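Local coordinates for protein pilin (Streptococcus pyogenes serotype M1, PDB 3GLD) that forms the backbone of the streptococcal pilus by covalent stacking of its subunits, the pilus being required for adhesion to host cells, bacterial aggregation and biofilm formation, at residues S88-E93 and Y98-T103. The protein carries 2 engineered substitutions. Residues are numbered along the deposited sequence; the frame is centred on the assembly and turned at random.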
loop_
_atom_site.group_PDB
_atom_site.type_symbol
_atom_site.label_atom_id
_atom_site.label_comp_id
_atom_site.label_asym_id
_atom_site.label_seq_id
_atom_site.Cartn_x
_atom_site.Cartn_y
_atom_site.Cartn_z
ATOM N N SER A 88 21.751 5.410 -21.897
ATOM C CA SER A 88 22.217 5.203 -23.288
ATOM C C SER A 88 22.517 6.500 -24.035
ATOM O O SER A 88 23.357 6.516 -24.938
ATOM C CB SER A 88 21.226 4.341 -24.085
ATOM O OG SER A 88 19.950 4.968 -24.179
ATOM N N GLU A 89 21.853 7.593 -23.668
ATOM C CA GLU A 89 22.141 8.875 -24.307
ATOM C C GLU A 89 23.074 9.790 -23.519
ATOM O O GLU A 89 23.396 10.900 -23.971
ATOM C CB GLU A 89 20.856 9.594 -24.679
ATOM C CG GLU A 89 20.051 8.820 -25.711
ATOM C CD GLU A 89 18.833 9.562 -26.179
ATOM O OE1 GLU A 89 19.003 10.613 -26.840
ATOM O OE2 GLU A 89 17.701 9.092 -25.888
ATOM N N VAL A 90 23.521 9.332 -22.354
ATOM C CA VAL A 90 24.442 10.132 -21.550
ATOM C C VAL A 90 25.823 10.184 -22.222
ATOM O O VAL A 90 26.387 9.158 -22.588
ATOM C CB VAL A 90 24.558 9.613 -20.096
ATOM C CG1 VAL A 90 25.651 10.388 -19.339
ATOM C CG2 VAL A 90 23.229 9.759 -19.375
ATOM N N THR A 91 26.351 11.386 -22.410
ATOM C CA THR A 91 27.709 11.521 -22.940
ATOM C C THR A 91 28.723 11.518 -21.787
ATOM O O THR A 91 28.736 12.441 -20.967
ATOM C CB THR A 91 27.874 12.798 -23.789
ATOM O OG1 THR A 91 26.783 12.902 -24.704
ATOM C CG2 THR A 91 29.190 12.751 -24.577
ATOM N N PHE A 92 29.537 10.459 -21.726
ATOM C CA PHE A 92 30.714 10.395 -20.841
ATOM C C PHE A 92 31.977 10.715 -21.649
ATOM O O PHE A 92 32.321 9.994 -22.579
ATOM C CB PHE A 92 30.844 9.007 -20.198
ATOM C CG PHE A 92 29.636 8.594 -19.398
ATOM C CD1 PHE A 92 29.381 9.168 -18.149
ATOM C CD2 PHE A 92 28.750 7.644 -19.895
ATOM C CE1 PHE A 92 28.268 8.798 -17.394
ATOM C CE2 PHE A 92 27.619 7.253 -19.154
ATOM C CZ PHE A 92 27.381 7.834 -17.891
ATOM N N GLU A 93 32.656 11.796 -21.291
ATOM C CA GLU A 93 33.785 12.280 -22.080
ATOM C C GLU A 93 35.040 11.422 -21.940
ATOM O O GLU A 93 35.820 11.333 -22.874
ATOM C CB GLU A 93 34.083 13.755 -21.787
ATOM C CG GLU A 93 32.905 14.715 -22.098
ATOM C CD GLU A 93 32.622 14.899 -23.604
ATOM O OE1 GLU A 93 33.551 14.766 -24.432
ATOM O OE2 GLU A 93 31.461 15.200 -23.961
ATOM N N TYR A 98 31.605 7.136 -12.504
ATOM C CA TYR A 98 30.685 8.256 -12.391
ATOM C C TYR A 98 29.624 7.959 -11.316
ATOM O O TYR A 98 28.909 6.935 -11.398
ATOM C CB TYR A 98 30.047 8.541 -13.746
ATOM C CG TYR A 98 31.048 9.051 -14.782
ATOM C CD1 TYR A 98 31.961 8.194 -15.389
ATOM C CD2 TYR A 98 31.091 10.401 -15.128
ATOM C CE1 TYR A 98 32.877 8.672 -16.334
ATOM C CE2 TYR A 98 32.022 10.886 -16.068
ATOM C CZ TYR A 98 32.893 10.012 -16.658
ATOM O OH TYR A 98 33.794 10.481 -17.576
ATOM N N TYR A 99 29.551 8.861 -10.332
ATOM C CA TYR A 99 28.742 8.672 -9.120
ATOM C C TYR A 99 27.372 9.341 -9.164
ATOM O O TYR A 99 27.236 10.509 -9.528
ATOM C CB TYR A 99 29.497 9.154 -7.881
ATOM C CG TYR A 99 30.603 8.222 -7.478
ATOM C CD1 TYR A 99 31.741 8.102 -8.267
ATOM C CD2 TYR A 99 30.517 7.449 -6.313
ATOM C CE1 TYR A 99 32.765 7.260 -7.919
ATOM C CE2 TYR A 99 31.545 6.590 -5.956
ATOM C CZ TYR A 99 32.672 6.509 -6.776
ATOM O OH TYR A 99 33.720 5.679 -6.491
ATOM N N TYR A 100 26.357 8.569 -8.795
ATOM C CA TYR A 100 24.998 9.072 -8.707
ATOM C C TYR A 100 24.378 8.636 -7.382
ATOM O O TYR A 100 24.877 7.726 -6.719
ATOM C CB TYR A 100 24.133 8.503 -9.826
ATOM C CG TYR A 100 24.529 8.866 -11.227
ATOM C CD1 TYR A 100 25.537 8.151 -11.896
ATOM C CD2 TYR A 100 23.907 9.915 -11.892
ATOM C CE1 TYR A 100 25.916 8.482 -13.198
ATOM C CE2 TYR A 100 24.264 10.247 -13.186
ATOM C CZ TYR A 100 25.272 9.525 -13.834
ATOM O OH TYR A 100 25.626 9.839 -15.125
ATOM N N LYS A 101 23.249 9.247 -7.039
ATOM C CA LYS A 101 22.439 8.796 -5.909
ATOM C C LYS A 101 21.038 8.515 -6.423
ATOM O O LYS A 101 20.501 9.303 -7.204
ATOM C CB LYS A 101 22.384 9.859 -4.814
ATOM C CG LYS A 101 23.718 10.176 -4.188
ATOM C CD LYS A 101 23.565 10.510 -2.701
ATOM C CE LYS A 101 24.933 10.807 -2.082
ATOM N NZ LYS A 101 24.860 11.774 -0.952
ATOM N N VAL A 102 20.474 7.388 -5.994
ATOM C CA VAL A 102 19.133 6.976 -6.383
ATOM C C VAL A 102 18.239 6.948 -5.138
ATOM O O VAL A 102 18.588 6.297 -4.148
ATOM C CB VAL A 102 19.140 5.587 -7.022
ATOM C CG1 VAL A 102 17.698 5.096 -7.289
ATOM C CG2 VAL A 102 19.947 5.611 -8.322
ATOM N N THR A 103 17.111 7.657 -5.206
ATOM C CA THR A 103 16.157 7.753 -4.091
ATOM C C THR A 103 14.714 7.515 -4.575
ATOM O O THR A 103 14.426 7.596 -5.776
ATOM C CB THR A 103 16.230 9.116 -3.365
ATOM O OG1 THR A 103 16.092 10.181 -4.316
ATOM C CG2 THR A 103 17.561 9.272 -2.598
HETATM O O HOH W 1 31.946 12.907 -18.899
#
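Phe92 drives the edge of its ring against one face of Tyr98 in a tilted edge-to-face pair, with centroids 4.7 Å apart and planes at 57°. CD1 leads the contact, with CE1 close behind: it sits over the centre of the tyrosine ring, 3.7 Å from Tyr98 CD2. The same Phe92 edge also meets the second tyrosine: Tyr100 OH, near the plane of the phenyl ring, lies 3.6 Å from Phe92 CE1. On one face of Phe92, offset toward the rim, rests CG1 of Val90, which also approaches Tyr100 OH at 4.2 Å. In Phe92, CG stands anti to the carbonyl carbon (chi1 -58°), which carries the ring in toward the strand.

Both phenol groups are tied to main-chain carbonyls, Tyr98 OH to Lys94 O and Tyr100 OH to Val59 O, so both hydroxyls are satisfied. A water accepts from Glu93 N at 2.7 Å and donates weakly to Tyr98 OH. Farther out, Tyr98 stacks on Phe56, Tyr100 meets Phe87 edge-to-face, and Phe92 packs on Val126 and Ala137. Phe92, from the loop joining strands 80-86 and 96-104, thus packs on alternate tyrosines of the second strand, forming with Phe56 and Phe87 a local aromatic cluster in the all-β N-terminal domain.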